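Local coordinates for major capsid protein (PDB 5J7O) that forms the double jelly-roll building block of the Faustovirus capsid, probably as a trimer that tiles the shell around the double-stranded DNA genome, at residues 446-451 and 566-571. Residues are numbered along the deposited sequence; the frame is centred on the assembly and turned at random.
Sequences FIYLGL and ALFLNF
Two antiparallel strands at the margin of a four-stranded jelly-roll sheet meet here, 446-451 inside the sheet and 567-570 as its outermost strand within the chain. Ile447 and Leu569 form one hydrogen-bonded pair and Leu449 and Leu567 the next. The bond from Leu569 N to Ile447 O, 3.0 Å long, is nearly straight. Its return, Ile447 N to Leu569 O, is more bent at 143°.

On one face Phe446, Tyr448 and Phe568 make an aromatic cluster. Phe568 sets its CZ over a face of the Phe446 ring, off centre toward the rim, 3.4 Å from Phe446 CG. The two planes are close to parallel but slid apart, so overlap is slight. With CG turned between the backbone N and carbonyl carbon, chi1 of 41° brings the Phe446 ring face against Phe568 CZ. Tyr448 runs alongside Phe568, and Tyr448 CE2 comes to the edge of the Phe568 ring, 3.8 Å from Phe568 CE2. Phe212 meets both of these rings, and the hydroxyl of the buried Tyr448 is hydrogen-bonded to His213 NE2.

The opposite face is aliphatic: Leu449 CB lies 4.0 Å from Leu567 CB, and Ile447 CB packs on Leu569 CD1. Past the strand end, Ile447 CD1 sits at the edge of the Phe571 ring, 4.1 Å from Phe571 CE2. Within the sheet, strand 607-620 pairs with 444-453 on its other side. The aliphatic face packs on strand 526-531 of a second sheet, where Val527 touches Leu449, Leu567 and Leu569, as in the two-sheet sandwich of a viral jelly roll.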
loop_
_atom_site.group_PDB
_atom_site.type_symbol
_atom_site.label_atom_id
_atom_site.label_comp_id
_atom_site.label_asym_id
_atom_site.label_seq_id
_atom_site.Cartn_x
_atom_site.Cartn_y
_atom_site.Cartn_z
ATOM N N PHE B 446 25.712 12.077 -4.421
ATOM C CA PHE B 446 24.547 12.161 -5.291
ATOM C C PHE B 446 23.878 13.512 -5.080
ATOM O O PHE B 446 24.248 14.280 -4.188
ATOM C CB PHE B 446 23.570 11.007 -5.040
ATOM C CG PHE B 446 23.379 10.675 -3.589
ATOM C CD1 PHE B 446 24.137 9.683 -2.987
ATOM C CD2 PHE B 446 22.436 11.344 -2.827
ATOM C CE1 PHE B 446 23.964 9.372 -1.652
ATOM C CE2 PHE B 446 22.256 11.034 -1.492
ATOM C CZ PHE B 446 23.022 10.047 -0.905
ATOM N N ILE B 447 22.886 13.796 -5.923
ATOM C CA ILE B 447 22.210 15.089 -5.942
ATOM C C ILE B 447 20.714 14.866 -6.129
ATOM O O ILE B 447 20.297 14.198 -7.081
ATOM C CB ILE B 447 22.750 16.004 -7.062
ATOM C CG1 ILE B 447 24.248 16.256 -6.888
ATOM C CG2 ILE B 447 21.984 17.319 -7.098
ATOM C CD1 ILE B 447 24.866 17.084 -7.996
ATOM N N TYR B 448 19.909 15.426 -5.227
ATOM C CA TYR B 448 18.468 15.483 -5.430
ATOM C C TYR B 448 18.139 16.675 -6.322
ATOM O O TYR B 448 18.641 17.781 -6.097
ATOM C CB TYR B 448 17.730 15.605 -4.097
ATOM C CG TYR B 448 18.109 14.581 -3.047
ATOM C CD1 TYR B 448 18.949 14.921 -1.994
ATOM C CD2 TYR B 448 17.613 13.284 -3.096
ATOM C CE1 TYR B 448 19.293 13.997 -1.025
ATOM C CE2 TYR B 448 17.953 12.351 -2.131
ATOM C CZ TYR B 448 18.793 12.714 -1.097
ATOM O OH TYR B 448 19.135 11.794 -0.133
ATOM N N LEU B 449 17.300 16.455 -7.334
ATOM C CA LEU B 449 17.017 17.480 -8.329
ATOM C C LEU B 449 15.516 17.652 -8.515
ATOM O O LEU B 449 14.741 16.696 -8.407
ATOM C CB LEU B 449 17.669 17.143 -9.679
ATOM C CG LEU B 449 17.532 18.197 -10.782
ATOM C CD1 LEU B 449 18.225 19.491 -10.379
ATOM C CD2 LEU B 449 18.071 17.682 -12.108
ATOM N N GLY B 450 15.118 18.888 -8.800
ATOM C CA GLY B 450 13.734 19.194 -9.105
ATOM C C GLY B 450 13.611 20.583 -9.688
ATOM O O GLY B 450 14.470 21.445 -9.478
ATOM N N LEU B 451 12.526 20.784 -10.436
ATOM C CA LEU B 451 12.188 22.079 -11.032
ATOM C C LEU B 451 10.771 22.409 -10.572
ATOM O O LEU B 451 9.793 22.069 -11.242
ATOM C CB LEU B 451 12.309 22.040 -12.555
ATOM C CG LEU B 451 12.165 23.365 -13.309
ATOM C CD1 LEU B 451 13.203 24.373 -12.843
ATOM C CD2 LEU B 451 12.271 23.145 -14.809
ATOM N N ALA B 566 10.763 14.286 -8.993
ATOM C CA ALA B 566 11.905 14.033 -8.124
ATOM C C ALA B 566 12.945 13.218 -8.884
ATOM O O ALA B 566 12.681 12.078 -9.279
ATOM C CB ALA B 566 11.466 13.303 -6.856
ATOM N N LEU B 567 14.125 13.800 -9.080
ATOM C CA LEU B 567 15.201 13.156 -9.817
ATOM C C LEU B 567 16.400 12.936 -8.905
ATOM O O LEU B 567 16.670 13.732 -7.999
ATOM C CB LEU B 567 15.612 13.979 -11.045
ATOM C CG LEU B 567 14.736 13.827 -12.295
ATOM C CD1 LEU B 567 13.366 14.470 -12.117
ATOM C CD2 LEU B 567 15.439 14.397 -13.512
ATOM N N PHE B 568 17.119 11.846 -9.159
ATOM C CA PHE B 568 18.219 11.394 -8.311
ATOM C C PHE B 568 19.438 11.163 -9.195
ATOM O O PHE B 568 19.484 10.184 -9.948
ATOM C CB PHE B 568 17.827 10.120 -7.558
ATOM C CG PHE B 568 18.822 9.684 -6.519
ATOM C CD1 PHE B 568 19.856 8.822 -6.847
ATOM C CD2 PHE B 568 18.709 10.116 -5.206
ATOM C CE1 PHE B 568 20.767 8.412 -5.893
ATOM C CE2 PHE B 568 19.619 9.707 -4.247
ATOM C CZ PHE B 568 20.648 8.855 -4.592
ATOM N N LEU B 569 20.418 12.063 -9.114
ATOM C CA LEU B 569 21.646 11.960 -9.898
ATOM C C LEU B 569 22.696 11.247 -9.053
ATOM O O LEU B 569 23.258 11.836 -8.127
ATOM C CB LEU B 569 22.138 13.342 -10.322
ATOM C CG LEU B 569 21.122 14.392 -10.785
ATOM C CD1 LEU B 569 21.827 15.704 -11.097
ATOM C CD2 LEU B 569 20.342 13.912 -11.991
ATOM N N ASN B 570 22.978 9.990 -9.382
ATOM C CA ASN B 570 23.827 9.141 -8.555
ATOM C C ASN B 570 25.252 9.097 -9.092
ATOM O O ASN B 570 25.474 9.051 -10.306
ATOM C CB ASN B 570 23.257 7.722 -8.479
ATOM C CG ASN B 570 24.050 6.826 -7.551
ATOM O OD1 ASN B 570 24.792 7.300 -6.691
ATOM N ND2 ASN B 570 23.894 5.519 -7.719
ATOM N N PHE B 571 26.220 9.099 -8.171
ATOM C CA PHE B 571 27.633 9.004 -8.518
ATOM C C PHE B 571 28.371 7.975 -7.668
ATOM O O PHE B 571 29.601 7.875 -7.769
ATOM C CB PHE B 571 28.315 10.370 -8.388
ATOM C CG PHE B 571 27.594 11.474 -9.099
ATOM C CD1 PHE B 571 27.711 11.625 -10.471
ATOM C CD2 PHE B 571 26.798 12.363 -8.397
ATOM C CE1 PHE B 571 27.050 12.644 -11.128
ATOM C CE2 PHE B 571 26.133 13.383 -9.048
ATOM C CZ PHE B 571 26.259 13.523 -10.416
#